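Local coordinates for BH0493 protein (Bacillus halodurans C-125, PDB 2QEE) that probably acts as a zinc-binding enzyme of the amidohydrolase superfamily, but one whose precise substrate and reaction are not established, at residues E13-A18 with V378-Y383; D26-L31 with H355-V360; D141-N146 with H168-L173; E338-R343 with S373-V378. All blocks are in the same frame, centred on the assembly; numbering follows the deposited sequence.

Overall arrangement
The four contacts form two pairs. Contacts 2 and 3, with centres about 9 Å apart, lie at the core: contact 2 supplies the three protein ligands of the zinc ion, and contact 3 lies beside them, the nearest atom of the Thr145 side chain being about 5 Å from the zinc ion. Two probable hydrogen bonds couple this pair, Thr29 OG1 with Val143 O and Thr145 OG1 with Thr29 O. Contacts 1 and 4, whose centres are about 11 Å apart, share helix 363-388 and both reach the second subunit; the salt bridge Asp381-Arg341 joins them. Contact 4 lies about 20 Å from contact 2, centre to centre. Contact 1 closes the longest loop, with the others nested within it.

Contact 1. Residues E13-A18 with V378-Y383; sequences EKVKNA and VLIDKY
The one ring in this interface, that of Tyr383, is met obliquely by Val15, whose CG2 stands 3.8 Å from CD2 of Tyr383. At its far end the phenol reaches helix 395-414, where its OH is hydrogen-bonded to Asp401, so the buried hydroxyl has a partner. Val15 is the centre of the contact. Its CB lies 3.7 Å from Ile380 CG1, and its CG1, anti to the backbone N (chi1 172°), is carried to within 3.8 Å of Leu379 CB. The other branch is thereby left for Tyr383, and a short, forked valine serves three neighbours without needing a long reach. At the margin Lys16 contributes carbon alone: its extended chain lays CE 3.8 Å from Ile380 CD1, so a residue with a charged end can still shield an isoleucine. No hydrogen bond joins the segments. Ile398 of helix 395-414 also packs on Val15, and Ser89 of the second subunit touches Tyr383. The segment axes approach to 9.6 Å at 138°, an inclined, broadly antiparallel helix pair that joins N-terminal helix 8-21 to the long helix 363-388, the last but one of the chain.

Contact 2. Residues D26-L31 with H355-V360; sequences DMHTHL and HSDARV. With ZN (zinc ion), chain T.
His28 and His30 meet Asp357 at one zinc ion by different first torsions: CG of His28 is anti to its backbone N (chi1 175°), whereas CG of His30 is anti to the carbonyl carbon (chi1 -75°), and the two rings converge through NE2. Imidazole nitrogens and a carboxylate oxygen are usual zinc ligands; His28 NE2, His30 NE2 and Asp357 OD1 all bind at 2.1 to 2.3 Å, while a water takes a fourth place. The Asp357 carboxylate lies nearly coplanar with the His30 ring but almost perpendicular to that of His28. Its second oxygen, OD2, accepts a bond from His355 NE2 at 3.2 Å, met from above the carboxylate plane. Arg359 lays its guanidinium flat on His30, with planes 12° apart. Backbone bonds fix the ligand loops: Asp357 N donates to His28 O, and His30 N to Ala358 O at 2.7 Å. Behind them the two oxygens of Asp26 match the two donors of Ser356, N to OD1 at 2.9 Å and hydroxyl to OD2, both on the syn side; Trp368 also bonds OD2. The His-x-His pair after the first strand, joined by a late aspartate, is the metal-site signature of the amidohydrolase superfamily.

Contact 3. Residues D141-N146 with H168-L173; sequences DVVMTN and HAALRL
Backbone hydrogen bonds set the register between residues 141-146 and 168-173. His168 N donates to Val142 O and Met144 N to His168 O, both at 2.7 Å, so His168 spans its partner strand on either side of Val143 as a parallel bridge requires. Farther on, Asn146 N binds Ala170 O and Arg172 N binds Asn146 O, each at 2.8 Å. Side-chain polar groups extend the seam. The Asn146 side chain supplies a neutral acceptor, OD1, that takes the N-H of Ala170 at 2.9 Å, in the carbonyl plane. At the other end Asp141 OD1 uses its anti lone pair to receive NE2 of His168 at 2.7 Å, in the imidazole plane. Apolar contacts are small: Val143 CG1 rests 3.8 Å from Ala170 CB, and Met144 CE lies more loosely by Ala169 CB. A methyl also meets the carbon part of an arginine, Thr145 CG2 standing 3.7 Å from Arg172 CB. Here chi1 of Thr145 (-69°) sets OG1 beside the backbone N, where it bonds to Thr29 O, and leaves CG2 anti to that N, facing Arg172. Neighbouring parallel strands whose ends open onto a metal site are as expected for the β/α-barrel of the amidohydrolase superfamily.

Contact 4. Residues E338-R343 with S373-V378; sequences EMTRMR and SIIAEV
Thr340 is the first residue of 338-343 to touch 373-378. Its methyl CG2 is anti to the backbone N, which aims it at helix 363-388, where it meets Val378 CG2 at 4.0 Å and, more loosely, Ile375 CG1 at 4.4 Å. The hydroxyl, set beside the backbone N by the same torsion (chi1 -58°), bonds to Ile336 O one turn back, so threonine offers an apolar branch to the neighbour and keeps its polar one within its own helix. Arg341 follows and runs over the same valine. CG of Arg341 lies 3.8 Å from Val378 CG2, and the extended chain brings NE to 3.8 Å from that methyl as well. Val378 thus lies against one guanidinium face, with its CA offset toward the rim, while a water sits at the guanidinium edge. This water accepts from Arg341 NH2 at 3.0 Å and donates to Glu377 OE2 at 2.7 Å, bridging opposite charges whose own atoms stay 5.5 Å apart. The strongest partner of Arg341 is Asp381, one turn beyond Val378; Asn337 takes NE, and Glu334 of the second subunit packs on the side chain. The segment axes come within 9.9 Å: a helix pair, 333-347 with 363-388, running the same general way, inclined by 37°, beside the second subunit.

Contact 1. Residues E13-A18 with V378-Y383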
loop_
_atom_site.group_PDB
_atom_site.type_symbol
_atom_site.label_atom_id
_atom_site.label_comp_id
_atom_site.label_asym_id
_atom_site.label_seq_id
_atom_site.Cartn_x
_atom_site.Cartn_y
_atom_site.Cartn_z
ATOM N N GLU C 13 -24.909 -11.731 11.875
ATOM C CA GLU C 13 -25.028 -12.745 12.923
ATOM C C GLU C 13 -24.638 -14.115 12.363
ATOM O O GLU C 13 -23.877 -14.866 12.977
ATOM C CB GLU C 13 -26.485 -12.762 13.421
ATOM C CG GLU C 13 -26.833 -13.768 14.509
ATOM C CD GLU C 13 -28.335 -14.128 14.468
ATOM O OE1 GLU C 13 -28.675 -15.340 14.622
ATOM O OE2 GLU C 13 -29.178 -13.186 14.252
ATOM N N LYS C 14 -25.188 -14.436 11.193
ATOM C CA LYS C 14 -25.039 -15.750 10.626
ATOM C C LYS C 14 -23.607 -16.000 10.128
ATOM O O LYS C 14 -23.045 -17.133 10.247
ATOM C CB LYS C 14 -26.101 -15.958 9.546
ATOM C CG LYS C 14 -27.474 -16.109 10.265
ATOM C CD LYS C 14 -28.517 -16.845 9.451
ATOM C CE LYS C 14 -29.883 -16.952 10.205
ATOM N NZ LYS C 14 -29.768 -16.889 11.673
ATOM N N VAL C 15 -23.021 -14.946 9.565
ATOM C CA VAL C 15 -21.620 -15.068 9.110
ATOM C C VAL C 15 -20.722 -15.264 10.308
ATOM O O VAL C 15 -19.856 -16.153 10.277
ATOM C CB VAL C 15 -21.118 -13.868 8.226
ATOM C CG1 VAL C 15 -19.570 -13.982 7.957
ATOM C CG2 VAL C 15 -21.887 -13.841 6.884
ATOM N N LYS C 16 -20.870 -14.412 11.328
ATOM C CA LYS C 16 -20.044 -14.552 12.539
ATOM C C LYS C 16 -20.196 -15.953 13.152
ATOM O O LYS C 16 -19.191 -16.592 13.531
ATOM C CB LYS C 16 -20.389 -13.478 13.546
ATOM C CG LYS C 16 -19.888 -12.153 13.134
ATOM C CD LYS C 16 -20.516 -11.078 14.025
ATOM C CE LYS C 16 -20.318 -9.718 13.372
ATOM N NZ LYS C 16 -20.706 -8.535 14.200
ATOM N N ASN C 17 -21.426 -16.451 13.242
ATOM C CA ASN C 17 -21.607 -17.797 13.764
ATOM C C ASN C 17 -20.942 -18.866 12.889
ATOM O O ASN C 17 -20.293 -19.778 13.443
ATOM C CB ASN C 17 -23.102 -18.132 13.913
ATOM C CG ASN C 17 -23.788 -17.328 15.003
ATOM O OD1 ASN C 17 -25.031 -17.239 15.004
ATOM N ND2 ASN C 17 -23.027 -16.794 15.958
ATOM N N ALA C 18 -21.125 -18.815 11.573
ATOM C CA ALA C 18 -20.516 -19.773 10.665
ATOM C C ALA C 18 -18.965 -19.766 10.828
ATOM O O ALA C 18 -18.316 -20.846 10.940
ATOM C CB ALA C 18 -20.898 -19.449 9.259
ATOM N N VAL C 378 -14.997 -8.957 6.445
ATOM C CA VAL C 378 -14.852 -8.932 4.988
ATOM C C VAL C 378 -15.977 -9.695 4.306
ATOM O O VAL C 378 -16.661 -9.203 3.380
ATOM C CB VAL C 378 -13.458 -9.484 4.570
ATOM C CG1 VAL C 378 -13.364 -9.554 3.070
ATOM C CG2 VAL C 378 -12.333 -8.569 5.198
ATOM N N LEU C 379 -16.250 -10.904 4.812
ATOM C CA LEU C 379 -17.359 -11.703 4.238
ATOM C C LEU C 379 -18.732 -10.993 4.310
ATOM O O LEU C 379 -19.495 -10.990 3.344
ATOM C CB LEU C 379 -17.431 -13.067 4.979
ATOM C CG LEU C 379 -16.339 -14.070 4.570
ATOM C CD1 LEU C 379 -16.429 -15.210 5.601
ATOM C CD2 LEU C 379 -16.599 -14.579 3.117
ATOM N N ILE C 380 -19.011 -10.381 5.443
ATOM C CA ILE C 380 -20.287 -9.641 5.656
ATOM C C ILE C 380 -20.423 -8.563 4.532
ATOM O O ILE C 380 -21.442 -8.495 3.824
ATOM C CB ILE C 380 -20.416 -9.054 7.099
ATOM C CG1 ILE C 380 -20.612 -10.198 8.096
ATOM C CG2 ILE C 380 -21.604 -8.114 7.139
ATOM C CD1 ILE C 380 -20.294 -9.854 9.602
ATOM N N ASP C 381 -19.363 -7.780 4.337
ATOM C CA ASP C 381 -19.402 -6.728 3.287
ATOM C C ASP C 381 -19.625 -7.338 1.897
ATOM O O ASP C 381 -20.399 -6.795 1.089
ATOM C CB ASP C 381 -18.068 -5.969 3.279
ATOM C CG ASP C 381 -18.049 -4.820 4.296
ATOM O OD1 ASP C 381 -19.138 -4.460 4.876
ATOM O OD2 ASP C 381 -16.935 -4.255 4.526
ATOM N N LYS C 382 -18.895 -8.430 1.591
ATOM C CA LYS C 382 -18.998 -9.036 0.250
ATOM C C LYS C 382 -20.364 -9.686 0.004
ATOM O O LYS C 382 -20.924 -9.542 -1.073
ATOM C CB LYS C 382 -17.838 -10.026 -0.001
ATOM C CG LYS C 382 -16.586 -9.346 -0.581
ATOM C CD LYS C 382 -16.010 -8.238 0.336
ATOM C CE LYS C 382 -14.722 -7.555 -0.277
ATOM N NZ LYS C 382 -15.186 -6.727 -1.439
ATOM N N TYR C 383 -20.892 -10.408 1.000
ATOM C CA TYR C 383 -22.228 -10.934 0.889
ATOM C C TYR C 383 -23.234 -9.834 0.772
ATOM O O TYR C 383 -24.153 -9.935 -0.070
ATOM C CB TYR C 383 -22.572 -11.835 2.066
ATOM C CG TYR C 383 -21.857 -13.167 2.035
ATOM C CD1 TYR C 383 -21.936 -14.029 0.908
ATOM C CD2 TYR C 383 -21.156 -13.611 3.169
ATOM C CE1 TYR C 383 -21.316 -15.297 0.928
ATOM C CE2 TYR C 383 -20.520 -14.859 3.187
ATOM C CZ TYR C 383 -20.599 -15.659 2.057
ATOM O OH TYR C 383 -19.963 -16.892 2.147
#

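Contact 2. Residues D26-L31 with H355-V360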
loop_
_atom_site.group_PDB
_atom_site.type_symbol
_atom_site.label_atom_id
_atom_site.label_comp_id
_atom_site.label_asym_id
_atom_site.label_seq_id
_atom_site.Cartn_x
_atom_site.Cartn_y
_atom_site.Cartn_z
ATOM N N ASP C 26 -5.201 -25.425 10.217
ATOM C CA ASP C 26 -4.202 -24.334 10.340
ATOM C C ASP C 26 -3.011 -24.846 9.561
ATOM O O ASP C 26 -2.273 -25.742 10.035
ATOM C CB ASP C 26 -3.870 -24.114 11.822
ATOM C CG ASP C 26 -2.969 -22.908 12.072
ATOM O OD1 ASP C 26 -2.377 -22.436 11.070
ATOM O OD2 ASP C 26 -2.888 -22.458 13.231
ATOM N N MET C 27 -2.826 -24.341 8.348
ATOM C CA MET C 27 -1.947 -25.092 7.420
ATOM C C MET C 27 -0.470 -24.763 7.454
ATOM O O MET C 27 0.279 -25.256 6.602
ATOM C CB MET C 27 -2.450 -25.162 5.971
ATOM C CG MET C 27 -2.887 -23.809 5.325
ATOM S SD MET C 27 -1.471 -22.709 5.150
ATOM C CE MET C 27 -0.501 -23.489 3.826
ATOM N N HIS C 28 -0.071 -23.935 8.405
ATOM C CA HIS C 28 1.361 -23.737 8.654
ATOM C C HIS C 28 1.544 -23.243 10.083
ATOM O O HIS C 28 1.111 -22.116 10.398
ATOM C CB HIS C 28 1.988 -22.693 7.699
ATOM C CG HIS C 28 3.422 -22.406 8.022
ATOM N ND1 HIS C 28 4.384 -23.390 8.000
ATOM C CD2 HIS C 28 4.046 -21.276 8.440
ATOM C CE1 HIS C 28 5.549 -22.874 8.354
ATOM N NE2 HIS C 28 5.367 -21.601 8.648
ATOM N N THR C 29 2.163 -24.071 10.942
ATOM C CA THR C 29 2.462 -23.690 12.313
ATOM C C THR C 29 3.858 -24.215 12.633
ATOM O O THR C 29 4.380 -25.002 11.880
ATOM C CB THR C 29 1.499 -24.295 13.368
ATOM O OG1 THR C 29 1.816 -25.701 13.591
ATOM C CG2 THR C 29 0.003 -24.187 12.945
ATOM N N HIS C 30 4.326 -23.855 13.817
ATOM C CA HIS C 30 5.590 -24.385 14.367
ATOM C C HIS C 30 5.257 -25.162 15.628
ATOM O O HIS C 30 5.996 -25.117 16.590
ATOM C CB HIS C 30 6.503 -23.218 14.658
ATOM C CG HIS C 30 7.079 -22.653 13.414
ATOM N ND1 HIS C 30 8.191 -23.186 12.802
ATOM C CD2 HIS C 30 6.621 -21.682 12.595
ATOM C CE1 HIS C 30 8.425 -22.532 11.678
ATOM N NE2 HIS C 30 7.480 -21.623 11.527
ATOM N N LEU C 31 4.079 -25.784 15.658
ATOM C CA LEU C 31 3.692 -26.592 16.813
ATOM C C LEU C 31 4.018 -28.090 16.514
ATOM O O LEU C 31 4.227 -28.469 15.377
ATOM C CB LEU C 31 2.186 -26.468 17.081
ATOM C CG LEU C 31 1.783 -25.008 17.357
ATOM C CD1 LEU C 31 0.242 -25.001 17.542
ATOM C CD2 LEU C 31 2.456 -24.523 18.605
ATOM N N HIS C 355 -3.195 -18.449 8.238
ATOM C CA HIS C 355 -2.571 -19.520 9.012
ATOM C C HIS C 355 -2.051 -18.836 10.273
ATOM O O HIS C 355 -1.905 -17.622 10.271
ATOM C CB HIS C 355 -1.438 -20.204 8.246
ATOM C CG HIS C 355 -0.249 -19.333 7.944
ATOM N ND1 HIS C 355 -0.271 -18.373 6.950
ATOM C CD2 HIS C 355 0.985 -19.267 8.499
ATOM C CE1 HIS C 355 0.902 -17.760 6.898
ATOM N NE2 HIS C 355 1.688 -18.286 7.825
ATOM N N SER C 356 -1.722 -19.598 11.319
ATOM C CA SER C 356 -1.270 -18.958 12.563
ATOM C C SER C 356 0.226 -18.760 12.642
ATOM O O SER C 356 0.704 -17.825 13.321
ATOM C CB SER C 356 -1.733 -19.733 13.806
ATOM O OG SER C 356 -0.995 -20.962 13.946
ATOM N N ASP C 357 0.971 -19.679 12.032
ATOM C CA ASP C 357 2.410 -19.749 12.264
ATOM C C ASP C 357 2.716 -19.838 13.792
ATOM O O ASP C 357 3.729 -19.319 14.248
ATOM C CB ASP C 357 3.041 -18.473 11.743
ATOM C CG ASP C 357 4.144 -18.747 10.913
ATOM O OD1 ASP C 357 4.952 -19.577 11.370
ATOM O OD2 ASP C 357 4.148 -18.199 9.801
ATOM N N ALA C 358 1.798 -20.419 14.576
ATOM C CA ALA C 358 1.968 -20.458 16.044
ATOM C C ALA C 358 3.284 -21.178 16.395
ATOM O O ALA C 358 3.510 -22.282 15.884
ATOM C CB ALA C 358 0.794 -21.188 16.729
ATOM N N ARG C 359 4.093 -20.544 17.232
ATOM C CA ARG C 359 5.264 -21.198 17.868
ATOM C C ARG C 359 4.990 -21.717 19.259
ATOM O O ARG C 359 5.709 -22.612 19.749
ATOM C CB ARG C 359 6.439 -20.223 17.927
ATOM C CG ARG C 359 7.004 -19.949 16.545
ATOM C CD ARG C 359 8.244 -19.073 16.643
ATOM N NE ARG C 359 8.926 -19.105 15.354
ATOM C CZ ARG C 359 9.929 -19.929 15.068
ATOM N NH1 ARG C 359 10.388 -20.765 16.002
ATOM N NH2 ARG C 359 10.475 -19.908 13.855
ATOM N N VAL C 360 3.987 -21.152 19.910
ATOM C CA VAL C 360 3.621 -21.512 21.279
ATOM C C VAL C 360 2.165 -21.939 21.193
ATOM O O VAL C 360 1.332 -21.222 20.602
ATOM C CB VAL C 360 3.775 -20.332 22.236
ATOM C CG1 VAL C 360 3.277 -20.706 23.645
ATOM C CG2 VAL C 360 5.260 -19.839 22.269
HETATM ZN ZN ZN T . 6.485 -20.251 10.022
HETATM O O HOH W 1 5.793 -25.491 19.719
HETATM O O HOH W 2 7.942 -23.540 18.459
HETATM O O HOH W 3 7.572 -19.118 9.143
#

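Contact 3. Residues D141-N146 with H168-L173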
loop_
_atom_site.group_PDB
_atom_site.type_symbol
_atom_site.label_atom_id
_atom_site.label_comp_id
_atom_site.label_asym_id
_atom_site.label_seq_id
_atom_site.Cartn_x
_atom_site.Cartn_y
_atom_site.Cartn_z
ATOM N N ASP C 141 -7.241 -29.422 12.810
ATOM C CA ASP C 141 -6.061 -29.966 12.167
ATOM C C ASP C 141 -4.943 -28.930 12.207
ATOM O O ASP C 141 -5.160 -27.779 11.804
ATOM C CB ASP C 141 -6.349 -30.307 10.708
ATOM C CG ASP C 141 -7.335 -31.476 10.590
ATOM O OD1 ASP C 141 -6.900 -32.654 10.571
ATOM O OD2 ASP C 141 -8.557 -31.262 10.625
ATOM N N VAL C 142 -3.744 -29.368 12.598
ATOM C CA VAL C 142 -2.577 -28.500 12.685
ATOM C C VAL C 142 -1.518 -29.054 11.740
ATOM O O VAL C 142 -1.179 -30.272 11.809
ATOM C CB VAL C 142 -2.035 -28.479 14.166
ATOM C CG1 VAL C 142 -0.617 -27.893 14.247
ATOM C CG2 VAL C 142 -2.982 -27.670 15.065
ATOM N N VAL C 143 -1.002 -28.211 10.835
ATOM C CA VAL C 143 0.151 -28.626 10.030
ATOM C C VAL C 143 1.395 -28.145 10.736
ATOM O O VAL C 143 1.555 -26.933 11.062
ATOM C CB VAL C 143 0.086 -28.161 8.583
ATOM C CG1 VAL C 143 1.318 -28.625 7.826
ATOM C CG2 VAL C 143 -1.195 -28.711 7.868
ATOM N N MET C 144 2.319 -29.092 10.945
ATOM C CA MET C 144 3.571 -28.793 11.627
ATOM C C MET C 144 4.603 -28.262 10.646
ATOM O O MET C 144 4.398 -28.300 9.402
ATOM C CB MET C 144 4.098 -30.139 12.255
ATOM C CG MET C 144 3.106 -30.728 13.290
ATOM S SD MET C 144 3.899 -32.243 14.058
ATOM C CE MET C 144 3.738 -33.345 12.689
ATOM N N THR C 145 5.765 -27.859 11.184
ATOM C CA THR C 145 6.970 -27.618 10.388
ATOM C C THR C 145 8.055 -28.638 10.867
ATOM O O THR C 145 8.499 -28.543 12.004
ATOM C CB THR C 145 7.475 -26.192 10.637
ATOM O OG1 THR C 145 6.518 -25.280 10.046
ATOM C CG2 THR C 145 8.813 -25.991 9.961
ATOM N N ASN C 146 8.345 -29.609 10.006
ATOM C CA ASN C 146 9.187 -30.756 10.393
ATOM C C ASN C 146 10.522 -30.704 9.672
ATOM O O ASN C 146 10.610 -30.850 8.438
ATOM C CB ASN C 146 8.406 -32.035 10.097
ATOM C CG ASN C 146 7.075 -32.055 10.833
ATOM O OD1 ASN C 146 6.037 -31.924 10.210
ATOM N ND2 ASN C 146 7.109 -32.137 12.171
ATOM N N HIS C 168 -0.366 -32.841 11.315
ATOM C CA HIS C 168 0.070 -33.273 10.026
ATOM C C HIS C 168 1.476 -32.767 9.763
ATOM O O HIS C 168 1.844 -31.693 10.195
ATOM C CB HIS C 168 -0.865 -32.812 8.903
ATOM C CG HIS C 168 -2.308 -33.139 9.174
ATOM N ND1 HIS C 168 -2.922 -34.269 8.668
ATOM C CD2 HIS C 168 -3.233 -32.520 9.945
ATOM C CE1 HIS C 168 -4.183 -34.304 9.083
ATOM N NE2 HIS C 168 -4.393 -33.261 9.872
ATOM N N ALA C 169 2.266 -33.572 9.069
ATOM C CA ALA C 169 3.670 -33.196 8.771
ATOM C C ALA C 169 3.809 -32.288 7.570
ATOM O O ALA C 169 3.087 -32.415 6.568
ATOM C CB ALA C 169 4.533 -34.477 8.524
ATOM N N ALA C 170 4.840 -31.437 7.613
ATOM C CA ALA C 170 5.278 -30.745 6.417
ATOM C C ALA C 170 6.808 -30.713 6.437
ATOM O O ALA C 170 7.371 -30.409 7.477
ATOM C CB ALA C 170 4.734 -29.277 6.363
ATOM N N LEU C 171 7.417 -31.050 5.319
ATOM C CA LEU C 171 8.876 -31.297 5.233
ATOM C C LEU C 171 9.555 -29.944 4.984
ATOM O O LEU C 171 9.433 -29.431 3.876
ATOM C CB LEU C 171 9.175 -32.287 4.083
ATOM C CG LEU C 171 10.634 -32.678 3.797
ATOM C CD1 LEU C 171 11.336 -33.110 5.117
ATOM C CD2 LEU C 171 10.666 -33.770 2.731
ATOM N N ARG C 172 10.234 -29.424 6.009
ATOM C CA ARG C 172 10.941 -28.131 5.939
ATOM C C ARG C 172 12.327 -28.373 5.354
ATOM O O ARG C 172 13.088 -29.197 5.882
ATOM C CB ARG C 172 11.017 -27.491 7.333
ATOM C CG ARG C 172 11.793 -26.165 7.370
ATOM C CD ARG C 172 12.185 -25.745 8.762
ATOM N NE ARG C 172 12.689 -24.369 8.746
ATOM C CZ ARG C 172 13.976 -24.068 8.653
ATOM N NH1 ARG C 172 14.853 -25.052 8.584
ATOM N NH2 ARG C 172 14.384 -22.795 8.631
ATOM N N LEU C 173 12.662 -27.642 4.294
ATOM C CA LEU C 173 13.915 -27.922 3.557
ATOM C C LEU C 173 14.958 -26.793 3.506
ATOM O O LEU C 173 15.920 -26.924 2.743
ATOM C CB LEU C 173 13.589 -28.410 2.157
ATOM C CG LEU C 173 12.852 -29.770 2.042
ATOM C CD1 LEU C 173 12.457 -30.033 0.621
ATOM C CD2 LEU C 173 13.713 -30.890 2.666
#

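Contact 4. Residues E338-R343 with S373-V378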
loop_
_atom_site.group_PDB
_atom_site.type_symbol
_atom_site.label_atom_id
_atom_site.label_comp_id
_atom_site.label_asym_id
_atom_site.label_seq_id
_atom_site.Cartn_x
_atom_site.Cartn_y
_atom_site.Cartn_z
ATOM N N GLU C 338 -6.588 -5.329 4.590
ATOM C CA GLU C 338 -6.378 -4.974 3.178
ATOM C C GLU C 338 -6.086 -6.194 2.315
ATOM O O GLU C 338 -6.640 -6.290 1.199
ATOM C CB GLU C 338 -5.333 -3.869 2.997
ATOM C CG GLU C 338 -3.860 -4.324 3.236
ATOM C CD GLU C 338 -2.842 -3.156 2.970
ATOM O OE1 GLU C 338 -1.675 -3.439 2.594
ATOM O OE2 GLU C 338 -3.204 -1.964 3.166
ATOM N N MET C 339 -5.281 -7.146 2.821
ATOM C CA MET C 339 -4.928 -8.293 2.028
ATOM C C MET C 339 -6.171 -9.143 1.750
ATOM O O MET C 339 -6.353 -9.593 0.643
ATOM C CB MET C 339 -3.896 -9.127 2.801
ATOM C CG MET C 339 -2.462 -8.557 2.694
ATOM S SD MET C 339 -1.336 -9.601 3.702
ATOM C CE MET C 339 -1.467 -11.174 2.784
ATOM N N THR C 340 -6.982 -9.410 2.775
ATOM C CA THR C 340 -8.152 -10.275 2.650
ATOM C C THR C 340 -9.159 -9.662 1.649
ATOM O O THR C 340 -9.750 -10.370 0.856
ATOM C CB THR C 340 -8.744 -10.587 4.055
ATOM O OG1 THR C 340 -7.711 -11.225 4.860
ATOM C CG2 THR C 340 -9.943 -11.534 3.985
ATOM N N ARG C 341 -9.323 -8.341 1.696
ATOM C CA ARG C 341 -10.224 -7.666 0.772
ATOM C C ARG C 341 -9.711 -7.752 -0.664
ATOM O O ARG C 341 -10.477 -8.062 -1.582
ATOM C CB ARG C 341 -10.437 -6.194 1.220
ATOM C CG ARG C 341 -11.289 -6.147 2.500
ATOM C CD ARG C 341 -11.466 -4.773 3.066
ATOM N NE ARG C 341 -12.324 -4.864 4.267
ATOM C CZ ARG C 341 -13.677 -4.881 4.214
ATOM N NH1 ARG C 341 -14.335 -4.733 3.032
ATOM N NH2 ARG C 341 -14.363 -5.015 5.324
ATOM N N MET C 342 -8.433 -7.452 -0.889
ATOM C CA MET C 342 -7.839 -7.546 -2.232
ATOM C C MET C 342 -7.980 -8.969 -2.776
ATOM O O MET C 342 -8.396 -9.176 -3.913
ATOM C CB MET C 342 -6.341 -7.142 -2.270
ATOM C CG MET C 342 -6.117 -5.624 -1.978
ATOM S SD MET C 342 -4.387 -5.225 -2.282
ATOM C CE MET C 342 -3.499 -6.032 -0.926
ATOM N N ARG C 343 -7.705 -9.923 -1.893
ATOM C CA ARG C 343 -7.778 -11.323 -2.293
ATOM C C ARG C 343 -9.222 -11.710 -2.683
ATOM O O ARG C 343 -9.440 -12.322 -3.714
ATOM C CB ARG C 343 -7.271 -12.207 -1.157
ATOM C CG ARG C 343 -5.743 -12.097 -1.042
ATOM C CD ARG C 343 -5.288 -12.714 0.252
ATOM N NE ARG C 343 -3.830 -12.827 0.241
ATOM C CZ ARG C 343 -3.182 -13.559 1.162
ATOM N NH1 ARG C 343 -3.864 -14.157 2.122
ATOM N NH2 ARG C 343 -1.846 -13.757 1.082
ATOM N N SER C 373 -12.360 -12.554 13.273
ATOM C CA SER C 373 -13.229 -11.355 13.374
ATOM C C SER C 373 -13.050 -10.517 12.105
ATOM O O SER C 373 -14.028 -10.091 11.516
ATOM C CB SER C 373 -12.972 -10.561 14.641
ATOM O OG SER C 373 -11.675 -10.057 14.704
ATOM N N ILE C 374 -11.805 -10.345 11.643
ATOM C CA ILE C 374 -11.513 -9.601 10.420
ATOM C C ILE C 374 -12.090 -10.290 9.191
ATOM O O ILE C 374 -12.743 -9.664 8.348
ATOM C CB ILE C 374 -9.989 -9.317 10.236
ATOM C CG1 ILE C 374 -9.484 -8.511 11.427
ATOM C CG2 ILE C 374 -9.767 -8.603 8.882
ATOM C CD1 ILE C 374 -7.933 -8.370 11.433
ATOM N N ILE C 375 -11.802 -11.578 9.059
ATOM C CA ILE C 375 -12.344 -12.331 7.909
ATOM C C ILE C 375 -13.897 -12.299 7.886
ATOM O O ILE C 375 -14.501 -12.109 6.787
ATOM C CB ILE C 375 -11.793 -13.777 7.944
ATOM C CG1 ILE C 375 -10.255 -13.743 7.727
ATOM C CG2 ILE C 375 -12.487 -14.607 6.833
ATOM C CD1 ILE C 375 -9.694 -15.157 8.010
ATOM N N ALA C 376 -14.535 -12.395 9.054
ATOM C CA ALA C 376 -16.001 -12.290 9.149
ATOM C C ALA C 376 -16.484 -10.898 8.628
ATOM O O ALA C 376 -17.443 -10.848 7.823
ATOM C CB ALA C 376 -16.476 -12.530 10.568
ATOM N N GLU C 377 -15.781 -9.835 8.995
ATOM C CA GLU C 377 -16.154 -8.471 8.541
ATOM C C GLU C 377 -16.069 -8.401 7.021
ATOM O O GLU C 377 -16.955 -7.827 6.338
ATOM C CB GLU C 377 -15.231 -7.439 9.153
ATOM C CG GLU C 377 -15.363 -7.267 10.670
ATOM C CD GLU C 377 -14.163 -6.482 11.278
ATOM O OE1 GLU C 377 -14.154 -6.248 12.513
ATOM O OE2 GLU C 377 -13.194 -6.110 10.543
ATOM N N VAL C 378 -14.997 -8.957 6.445
ATOM C CA VAL C 378 -14.852 -8.932 4.988
ATOM C C VAL C 378 -15.977 -9.695 4.306
ATOM O O VAL C 378 -16.661 -9.203 3.380
ATOM C CB VAL C 378 -13.458 -9.484 4.570
ATOM C CG1 VAL C 378 -13.364 -9.554 3.070
ATOM C CG2 VAL C 378 -12.333 -8.569 5.198
HETATM O O HOH W 4 -12.935 -5.169 7.987
#